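Ufm1-specific protease (Caenorhabditis elegans, PDB 5EJJ) recognises and hydrolyses the peptide bond at the C-terminal glycine of the ubiquitin-like modifier UFM1, acting as a thiol protease. Local coordinates at residues Phe160-Leu165 / Glu262-Arg267; Leu171-Gln176 / Ile200-Met205; Pro246-Asp251 / Tyr257-Glu262. All blocks are in the same frame, centred on the assembly; numbering follows the deposited sequence.

The three contacts are built around one mixed five-stranded sheet and the helix 253-280. Contact 1 joins strand 163-166 and the residues leading to it to the middle of this helix. Contact 2 joins strands 171-173 and 199-205, the two neighbours of strand 163-166. Contact 3 joins the end of strand 235-247, an outermost strand of the sheet, to an earlier part of the helix. Contacts 1 and 2 have centres about 9 Å apart. Contact 3 lies about 11 Å from each of them, centre to centre. F160 O and Y257 OH, 3.1 Å apart, are probably hydrogen-bonded between contacts 1 and 3. All three lie away from the probable active-site residues C396, D520 and H522.

Contact 1 (Phe160-Leu165 / Glu262-Arg267)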
loop_
_atom_site.group_PDB
_atom_site.type_symbol
_atom_site.label_atom_id
_atom_site.label_comp_id
_atom_site.label_asym_id
_atom_site.label_seq_id
_atom_site.Cartn_x
_atom_site.Cartn_y
_atom_site.Cartn_z
ATOM N N PHE A 160 15.161 5.545 24.119
ATOM C CA PHE A 160 16.600 5.362 23.872
ATOM C C PHE A 160 17.182 4.142 24.611
ATOM O O PHE A 160 18.345 3.797 24.436
ATOM C CB PHE A 160 17.403 6.658 24.155
ATOM C CG PHE A 160 17.744 6.872 25.608
ATOM C CD1 PHE A 160 16.838 7.476 26.471
ATOM C CD2 PHE A 160 18.993 6.491 26.119
ATOM C CE1 PHE A 160 17.159 7.682 27.830
ATOM C CE2 PHE A 160 19.328 6.695 27.478
ATOM C CZ PHE A 160 18.404 7.289 28.333
ATOM N N ARG A 161 16.363 3.479 25.414
ATOM C CA ARG A 161 16.830 2.360 26.202
ATOM C C ARG A 161 16.266 1.003 25.708
ATOM O O ARG A 161 16.593 -0.058 26.255
ATOM C CB ARG A 161 16.503 2.620 27.678
ATOM C CG ARG A 161 17.257 1.740 28.720
ATOM C CD ARG A 161 18.807 1.957 28.778
ATOM N NE ARG A 161 19.402 1.375 29.994
ATOM C CZ ARG A 161 19.756 0.094 30.140
ATOM N NH1 ARG A 161 19.592 -0.769 29.142
ATOM N NH2 ARG A 161 20.278 -0.327 31.293
ATOM N N PHE A 162 15.436 1.019 24.668
ATOM C CA PHE A 162 14.922 -0.233 24.127
ATOM C C PHE A 162 15.999 -0.950 23.313
ATOM O O PHE A 162 16.946 -0.340 22.822
ATOM C CB PHE A 162 13.733 0.007 23.220
ATOM C CG PHE A 162 12.565 0.646 23.889
ATOM C CD1 PHE A 162 12.478 0.716 25.265
ATOM C CD2 PHE A 162 11.530 1.174 23.129
ATOM C CE1 PHE A 162 11.381 1.305 25.866
ATOM C CE2 PHE A 162 10.431 1.761 23.725
ATOM C CZ PHE A 162 10.361 1.829 25.089
ATOM N N THR A 163 15.820 -2.252 23.144
ATOM C CA THR A 163 16.740 -3.093 22.402
ATOM C C THR A 163 15.919 -3.960 21.466
ATOM O O THR A 163 14.850 -4.458 21.837
ATOM C CB THR A 163 17.516 -3.990 23.366
ATOM O OG1 THR A 163 18.391 -3.175 24.149
ATOM C CG2 THR A 163 18.333 -5.058 22.626
ATOM N N TYR A 164 16.385 -4.121 20.237
ATOM C CA TYR A 164 15.633 -4.919 19.284
ATOM C C TYR A 164 16.502 -6.084 18.859
ATOM O O TYR A 164 17.688 -5.921 18.556
ATOM C CB TYR A 164 15.182 -4.088 18.070
ATOM C CG TYR A 164 14.429 -2.817 18.424
ATOM C CD1 TYR A 164 15.118 -1.639 18.710
ATOM C CD2 TYR A 164 13.027 -2.798 18.474
ATOM C CE1 TYR A 164 14.448 -0.491 19.038
ATOM C CE2 TYR A 164 12.344 -1.649 18.806
ATOM C CZ TYR A 164 13.066 -0.501 19.083
ATOM O OH TYR A 164 12.402 0.650 19.397
ATOM N N LEU A 165 15.898 -7.260 18.819
ATOM C CA LEU A 165 16.666 -8.466 18.676
ATOM C C LEU A 165 16.025 -9.422 17.680
ATOM O O LEU A 165 14.830 -9.697 17.769
ATOM C CB LEU A 165 16.753 -9.126 20.040
ATOM C CG LEU A 165 17.811 -10.208 20.135
ATOM C CD1 LEU A 165 19.191 -9.544 20.385
ATOM C CD2 LEU A 165 17.397 -11.240 21.197
ATOM N N GLU A 262 13.269 7.040 16.587
ATOM C CA GLU A 262 12.348 8.016 15.985
ATOM C C GLU A 262 11.048 7.358 15.524
ATOM O O GLU A 262 9.961 7.941 15.654
ATOM C CB GLU A 262 12.984 8.726 14.794
ATOM C CG GLU A 262 12.070 9.741 14.080
ATOM C CD GLU A 262 11.811 11.013 14.888
ATOM O OE1 GLU A 262 12.553 11.291 15.868
ATOM O OE2 GLU A 262 10.852 11.746 14.546
ATOM N N ALA A 263 11.174 6.146 14.982
ATOM C CA ALA A 263 10.029 5.390 14.504
ATOM C C ALA A 263 9.046 5.177 15.652
ATOM O O ALA A 263 7.846 5.487 15.534
ATOM C CB ALA A 263 10.483 4.073 13.921
ATOM N N PHE A 264 9.572 4.674 16.769
ATOM C CA PHE A 264 8.780 4.438 17.967
ATOM C C PHE A 264 8.154 5.717 18.545
ATOM O O PHE A 264 7.001 5.699 18.996
ATOM C CB PHE A 264 9.610 3.747 19.055
ATOM C CG PHE A 264 8.892 3.647 20.349
ATOM C CD1 PHE A 264 9.161 4.523 21.369
ATOM C CD2 PHE A 264 7.874 2.725 20.517
ATOM C CE1 PHE A 264 8.457 4.452 22.567
ATOM C CE2 PHE A 264 7.159 2.656 21.707
ATOM C CZ PHE A 264 7.454 3.512 22.736
ATOM N N ASN A 265 8.907 6.817 18.547
ATOM C CA ASN A 265 8.367 8.056 19.072
ATOM C C ASN A 265 7.225 8.614 18.222
ATOM O O ASN A 265 6.274 9.170 18.763
ATOM C CB ASN A 265 9.452 9.104 19.307
ATOM C CG ASN A 265 10.494 8.666 20.340
ATOM O OD1 ASN A 265 10.302 7.698 21.084
ATOM N ND2 ASN A 265 11.605 9.388 20.388
ATOM N N ARG A 266 7.286 8.434 16.902
ATOM C CA ARG A 266 6.243 8.958 16.022
ATOM C C ARG A 266 4.939 8.205 16.206
ATOM O O ARG A 266 3.859 8.788 16.193
ATOM C CB ARG A 266 6.686 8.889 14.567
ATOM C CG ARG A 266 7.838 9.810 14.248
ATOM C CD ARG A 266 8.054 9.963 12.789
ATOM N NE ARG A 266 9.107 10.924 12.515
ATOM C CZ ARG A 266 9.641 11.123 11.312
ATOM N NH1 ARG A 266 9.230 10.429 10.265
ATOM N NH2 ARG A 266 10.591 12.012 11.148
ATOM N N ARG A 267 5.036 6.896 16.371
ATOM C CA ARG A 267 3.853 6.100 16.633
ATOM C C ARG A 267 3.179 6.496 17.941
ATOM O O ARG A 267 1.959 6.461 18.038
ATOM C CB ARG A 267 4.227 4.627 16.702
ATOM C CG ARG A 267 4.506 3.985 15.393
ATOM C CD ARG A 267 3.232 3.442 14.812
ATOM N NE ARG A 267 3.489 2.827 13.518
ATOM C CZ ARG A 267 2.549 2.365 12.706
ATOM N NH1 ARG A 267 1.264 2.450 13.043
ATOM N NH2 ARG A 267 2.903 1.829 11.545
#
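On the helix whose F264 meets F162, R266 NE donates a 2.8 Å hydrogen bond to E262 OE2, with an N-H...O angle of 147°. The bond is part of a salt bridge. It spans one helical turn and uses the anti lone pair of the carboxylate oxygen. R266 also reaches beyond the helix, where its NH1 and NH2 donate to the carbonyl oxygens of L69 and I73. This is helix 253-280, which packs against a mixed beta sheet. The contact itself ties the helix to the chain entering strand 163-166. It is a T-shaped aromatic pair. The edge of F162 points at the face of F264. The ring centroids are 5.0 Å apart and the planes stand at 74°. F162 CE2 does most of the touching. It sits over one face of F264, shifted toward the rim, 3.5 Å from F264 CE1. The ring of F264 is carried out from the helix with CG anti to the backbone N (chi1 173°). It also packs on V133 and Y135 of strand 127-139, so it is wedged between the helix and the sheet. N265 OD1 hydrogen-bonds S159 OG, a second tie to the chain just before F160. Y164 takes a smaller share. Its side chain crosses that of F264 at about a right angle, and Y164 OH comes within 4.2 Å of F264 CB.

Contact 2 (Leu171-Gln176 / Ile200-Met205); sequences LVIREQ and IEFTAM
I173 and F202 make the closest approach. I173 CD1 lies 3.5 Å from F202 CZ and is equally near CE2, so the tip of the isoleucine meets the far end of the ring obliquely. I173 CG1 follows along the same branch, 4.0 Å from F202 CE2. The two side chains cross at about a right angle. L171 meets the same end of the ring, with its CB 4.0 Å from F202 CE2. L171 CD1 then reaches I200 CG2 at 4.2 Å. Replacing F202 by an alanine is likely to leave I173 CD1 and L171 CB without their main partner across the contact and open a gap beside I173 and L171 on this face of the sheet.

The torsions account for these meetings. I173 CG1 is anti to its carbonyl carbon (chi1 -54°), and the chain runs on extended, which brings CD1 to the phenylalanine.

The strands are not neighbours in the mixed sheet. Strand 163-166 runs between 171-173 and 199-205, and the CA atoms of L171 and F202 are 8.4 Å apart. The middle strand sets the spacing: Y164 bonds through its backbone to I173, and L165 to T203. Further out, F202 packs on C129 of strand 127-139, and I173 packs on Y257 of helix 253-280. Y185 packs on L171, and its OH accepts from V172 N. The four touching residues are buried and no hydrogen bond crosses between the segments, so the two segments meet through apolar side chains, while the backbone bonds of strand 163-166 set their separation.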
loop_
_atom_site.group_PDB
_atom_site.type_symbol
_atom_site.label_atom_id
_atom_site.label_comp_id
_atom_site.label_asym_id
_atom_site.label_seq_id
_atom_site.Cartn_x
_atom_site.Cartn_y
_atom_site.Cartn_z
ATOM N N LEU A 171 20.911 -10.716 15.206
ATOM C CA LEU A 171 20.906 -9.291 14.953
ATOM C C LEU A 171 20.460 -8.565 16.208
ATOM O O LEU A 171 19.468 -8.949 16.850
ATOM C CB LEU A 171 19.938 -9.000 13.812
ATOM C CG LEU A 171 20.395 -9.614 12.498
ATOM C CD1 LEU A 171 19.439 -9.272 11.381
ATOM C CD2 LEU A 171 21.785 -9.085 12.228
ATOM N N VAL A 172 21.190 -7.517 16.559
ATOM C CA VAL A 172 20.791 -6.715 17.692
ATOM C C VAL A 172 20.903 -5.219 17.370
ATOM O O VAL A 172 21.960 -4.729 16.961
ATOM C CB VAL A 172 21.547 -7.139 19.004
ATOM C CG1 VAL A 172 23.039 -7.146 18.800
ATOM C CG2 VAL A 172 21.213 -6.231 20.161
ATOM N N ILE A 173 19.790 -4.506 17.516
ATOM C CA ILE A 173 19.828 -3.045 17.496
ATOM C C ILE A 173 19.617 -2.501 18.907
ATOM O O ILE A 173 18.681 -2.892 19.613
ATOM C CB ILE A 173 18.802 -2.444 16.516
ATOM C CG1 ILE A 173 18.984 -3.050 15.131
ATOM C CG2 ILE A 173 18.958 -0.916 16.428
ATOM C CD1 ILE A 173 17.738 -2.985 14.317
ATOM N N ARG A 174 20.496 -1.591 19.302
ATOM C CA ARG A 174 20.602 -1.175 20.687
ATOM C C ARG A 174 21.440 0.068 20.635
ATOM O O ARG A 174 22.174 0.253 19.682
ATOM C CB ARG A 174 21.343 -2.245 21.470
ATOM C CG ARG A 174 21.054 -2.319 22.979
ATOM C CD ARG A 174 22.110 -3.179 23.705
ATOM N NE ARG A 174 23.441 -2.776 23.230
ATOM C CZ ARG A 174 24.179 -3.449 22.343
ATOM N NH1 ARG A 174 23.749 -4.605 21.827
ATOM N NH2 ARG A 174 25.361 -2.958 21.981
ATOM N N GLU A 175 21.312 0.936 21.631
ATOM C CA GLU A 175 22.137 2.138 21.711
ATOM C C GLU A 175 23.597 1.703 21.837
ATOM O O GLU A 175 23.876 0.571 22.227
ATOM C CB GLU A 175 21.706 3.010 22.888
ATOM C CG GLU A 175 22.331 4.387 22.941
ATOM C CD GLU A 175 22.249 5.009 24.337
ATOM O OE1 GLU A 175 21.929 4.278 25.313
ATOM O OE2 GLU A 175 22.507 6.231 24.460
ATOM N N GLN A 176 24.515 2.594 21.476
ATOM C CA GLN A 176 25.923 2.255 21.255
ATOM C C GLN A 176 26.708 3.547 21.138
ATOM O O GLN A 176 26.223 4.517 20.544
ATOM C CB GLN A 176 26.097 1.518 19.923
ATOM C CG GLN A 176 26.136 -0.010 19.966
ATOM C CD GLN A 176 26.223 -0.614 18.559
ATOM O OE1 GLN A 176 25.945 0.065 17.555
ATOM N NE2 GLN A 176 26.617 -1.891 18.482
ATOM N N ILE A 200 12.505 -7.469 7.927
ATOM C CA ILE A 200 13.266 -8.060 9.030
ATOM C C ILE A 200 12.516 -7.843 10.368
ATOM O O ILE A 200 12.515 -6.730 10.913
ATOM C CB ILE A 200 14.666 -7.395 9.152
ATOM C CG1 ILE A 200 15.344 -7.317 7.798
ATOM C CG2 ILE A 200 15.567 -8.125 10.129
ATOM C CD1 ILE A 200 15.291 -5.945 7.201
ATOM N N GLU A 201 11.885 -8.891 10.899
ATOM C CA GLU A 201 11.152 -8.796 12.169
ATOM C C GLU A 201 12.039 -8.893 13.417
ATOM O O GLU A 201 12.861 -9.788 13.499
ATOM C CB GLU A 201 10.110 -9.896 12.222
ATOM C CG GLU A 201 9.256 -9.907 13.466
ATOM C CD GLU A 201 7.921 -10.638 13.240
ATOM O OE1 GLU A 201 7.514 -11.413 14.141
ATOM O OE2 GLU A 201 7.277 -10.431 12.168
ATOM N N PHE A 202 11.870 -7.982 14.384
ATOM C CA PHE A 202 12.598 -8.041 15.674
ATOM C C PHE A 202 11.688 -8.172 16.895
ATOM O O PHE A 202 10.481 -7.914 16.838
ATOM C CB PHE A 202 13.447 -6.806 15.929
ATOM C CG PHE A 202 14.525 -6.575 14.930
ATOM C CD1 PHE A 202 14.219 -6.163 13.638
ATOM C CD2 PHE A 202 15.856 -6.676 15.300
ATOM C CE1 PHE A 202 15.225 -5.886 12.722
ATOM C CE2 PHE A 202 16.886 -6.408 14.392
ATOM C CZ PHE A 202 16.566 -6.013 13.105
ATOM N N THR A 203 12.292 -8.564 18.012
ATOM C CA THR A 203 11.589 -8.573 19.284
ATOM C C THR A 203 12.048 -7.366 20.079
ATOM O O THR A 203 13.253 -7.153 20.244
ATOM C CB THR A 203 11.852 -9.846 20.064
ATOM O OG1 THR A 203 11.126 -10.919 19.456
ATOM C CG2 THR A 203 11.354 -9.680 21.482
ATOM N N ALA A 204 11.106 -6.543 20.533
ATOM C CA ALA A 204 11.496 -5.327 21.246
ATOM C C ALA A 204 11.532 -5.594 22.745
ATOM O O ALA A 204 10.622 -6.225 23.315
ATOM C CB ALA A 204 10.575 -4.162 20.919
ATOM N N MET A 205 12.601 -5.125 23.376
ATOM C CA MET A 205 12.885 -5.499 24.742
ATOM C C MET A 205 13.338 -4.317 25.561
ATOM O O MET A 205 13.696 -3.279 25.027
ATOM C CB MET A 205 13.949 -6.576 24.744
ATOM C CG MET A 205 13.426 -7.827 24.131
ATOM S SD MET A 205 14.629 -9.121 24.029
ATOM C CE MET A 205 16.084 -8.194 23.549
#

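Contact 3 (Pro246-Asp251 / Tyr257-Glu262)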
loop_
_atom_site.group_PDB
_atom_site.type_symbol
_atom_site.label_atom_id
_atom_site.label_comp_id
_atom_site.label_asym_id
_atom_site.label_seq_id
_atom_site.Cartn_x
_atom_site.Cartn_y
_atom_site.Cartn_z
ATOM N N PRO A 246 12.638 1.979 8.167
ATOM C CA PRO A 246 13.423 1.535 7.016
ATOM C C PRO A 246 14.859 1.110 7.309
ATOM O O PRO A 246 15.580 1.794 8.019
ATOM C CB PRO A 246 13.422 2.763 6.105
ATOM C CG PRO A 246 13.104 3.870 6.974
ATOM C CD PRO A 246 12.166 3.354 7.979
ATOM N N ALA A 247 15.242 -0.031 6.733
ATOM C CA ALA A 247 16.623 -0.513 6.657
ATOM C C ALA A 247 17.161 -0.230 5.257
ATOM O O ALA A 247 16.782 -0.914 4.296
ATOM C CB ALA A 247 16.635 -1.999 6.885
ATOM N N PHE A 248 18.018 0.774 5.118
ATOM C CA PHE A 248 18.551 1.096 3.799
ATOM C C PHE A 248 19.898 0.412 3.611
ATOM O O PHE A 248 20.674 0.285 4.561
ATOM C CB PHE A 248 18.693 2.607 3.611
ATOM C CG PHE A 248 17.388 3.334 3.569
ATOM C CD1 PHE A 248 16.522 3.158 2.502
ATOM C CD2 PHE A 248 17.027 4.193 4.588
ATOM C CE1 PHE A 248 15.320 3.822 2.447
ATOM C CE2 PHE A 248 15.822 4.858 4.550
ATOM C CZ PHE A 248 14.964 4.673 3.475
ATOM N N PHE A 249 20.162 -0.051 2.392
ATOM C CA PHE A 249 21.437 -0.685 2.100
ATOM C C PHE A 249 22.563 0.307 2.370
ATOM O O PHE A 249 22.545 1.436 1.867
ATOM C CB PHE A 249 21.471 -1.179 0.657
ATOM C CG PHE A 249 22.818 -1.705 0.219
ATOM C CD1 PHE A 249 23.141 -3.053 0.373
ATOM C CD2 PHE A 249 23.751 -0.862 -0.366
ATOM C CE1 PHE A 249 24.378 -3.539 -0.034
ATOM C CE2 PHE A 249 24.971 -1.339 -0.766
ATOM C CZ PHE A 249 25.290 -2.681 -0.600
ATOM N N GLY A 250 23.509 -0.109 3.206
ATOM C CA GLY A 250 24.702 0.663 3.452
ATOM C C GLY A 250 24.764 1.406 4.769
ATOM O O GLY A 250 25.765 2.068 5.033
ATOM N N ASP A 251 23.729 1.332 5.603
ATOM C CA ASP A 251 23.815 2.056 6.891
ATOM C C ASP A 251 24.266 1.219 8.086
ATOM O O ASP A 251 24.108 -0.003 8.104
ATOM C CB ASP A 251 22.586 2.935 7.221
ATOM C CG ASP A 251 21.265 2.212 7.037
ATOM O OD1 ASP A 251 20.251 2.908 6.820
ATOM O OD2 ASP A 251 21.225 0.964 7.103
ATOM N N TYR A 257 19.768 2.401 14.739
ATOM C CA TYR A 257 19.252 2.638 16.081
ATOM C C TYR A 257 18.539 3.982 16.162
ATOM O O TYR A 257 17.418 4.058 16.681
ATOM C CB TYR A 257 20.356 2.518 17.133
ATOM C CG TYR A 257 20.057 3.265 18.414
ATOM C CD1 TYR A 257 19.254 2.695 19.402
ATOM C CD2 TYR A 257 20.582 4.539 18.640
ATOM C CE1 TYR A 257 18.976 3.376 20.571
ATOM C CE2 TYR A 257 20.302 5.230 19.793
ATOM C CZ TYR A 257 19.502 4.644 20.757
ATOM O OH TYR A 257 19.225 5.326 21.915
ATOM N N LYS A 258 19.164 5.031 15.631
ATOM C CA LYS A 258 18.499 6.324 15.608
ATOM C C LYS A 258 17.154 6.256 14.876
ATOM O O LYS A 258 16.223 6.959 15.251
ATOM C CB LYS A 258 19.387 7.424 15.032
ATOM C CG LYS A 258 20.825 7.361 15.509
ATOM C CD LYS A 258 21.459 8.751 15.665
ATOM C CE LYS A 258 21.001 9.436 16.973
ATOM N NZ LYS A 258 22.017 10.394 17.550
ATOM N N ARG A 259 17.024 5.396 13.868
ATOM C CA ARG A 259 15.755 5.304 13.142
ATOM C C ARG A 259 14.650 4.610 13.921
ATOM O O ARG A 259 13.523 5.103 13.981
ATOM C CB ARG A 259 15.927 4.660 11.773
ATOM C CG ARG A 259 16.078 5.702 10.683
ATOM C CD ARG A 259 15.634 5.198 9.327
ATOM N NE ARG A 259 16.614 4.293 8.743
ATOM C CZ ARG A 259 17.787 4.676 8.263
ATOM N NH1 ARG A 259 18.145 5.955 8.306
ATOM N NH2 ARG A 259 18.600 3.771 7.752
ATOM N N SER A 260 14.986 3.471 14.519
ATOM C CA SER A 260 14.054 2.677 15.319
ATOM C C SER A 260 13.440 3.541 16.407
ATOM O O SER A 260 12.266 3.426 16.738
ATOM C CB SER A 260 14.829 1.583 16.016
ATOM O OG SER A 260 15.624 2.198 17.024
ATOM N N ARG A 261 14.268 4.399 16.974
ATOM C CA ARG A 261 13.862 5.215 18.085
ATOM C C ARG A 261 12.892 6.277 17.613
ATOM O O ARG A 261 11.805 6.399 18.170
ATOM C CB ARG A 261 15.085 5.854 18.704
ATOM C CG ARG A 261 14.827 6.434 20.030
ATOM C CD ARG A 261 15.976 7.272 20.520
ATOM N NE ARG A 261 15.542 7.936 21.737
ATOM C CZ ARG A 261 15.121 9.195 21.791
ATOM N NH1 ARG A 261 15.129 9.955 20.693
ATOM N NH2 ARG A 261 14.716 9.694 22.954
ATOM N N GLU A 262 13.269 7.040 16.587
ATOM C CA GLU A 262 12.348 8.016 15.985
ATOM C C GLU A 262 11.048 7.358 15.524
ATOM O O GLU A 262 9.961 7.941 15.654
ATOM C CB GLU A 262 12.984 8.726 14.794
ATOM C CG GLU A 262 12.070 9.741 14.080
ATOM C CD GLU A 262 11.811 11.013 14.888
ATOM O OE1 GLU A 262 12.553 11.291 15.868
ATOM O OE2 GLU A 262 10.852 11.746 14.546
#
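One hydrogen bond crosses the contact, from R259 NE to P246 O. It is 2.8 Å long with an N-H...O angle of 156°. The carbonyl oxygen lies close to the guanidinium plane, while NE is tilted out of the carbonyl plane. The arginine chain bends at chi3 (-76°), which turns NE toward this oxygen.

Apolar contact lies beside the bond. P246 CG touches R259 CD at 3.7 Å, so the proline ring flanks the aliphatic part of the arginine.

The aromatic contact is edge to face. F248 CD2 stands over one face of the R259 guanidinium. The ring and guanidinium planes are 69° apart. The guanidinium is therefore met by the rim of the ring and not by its face.

These residues join the end of strand 235-247, at one edge of the mixed sheet, to helix 253-280. A type II beta turn from F248 to D251 lies between them, with G250 at positive phi. G250 N bonds D187 OD1, and the backbone of D251 pairs with that of Y185.

Charge pairing comes from D251, whose carboxylate approaches the edge of the R259 guanidinium at NH2. The two groups are modelled too close together, so the detail of this salt bridge is doubtful.

Within the helix, S260 OG donates to Y257 O at 2.6 Å. The same oxygen also accepts from R261 N.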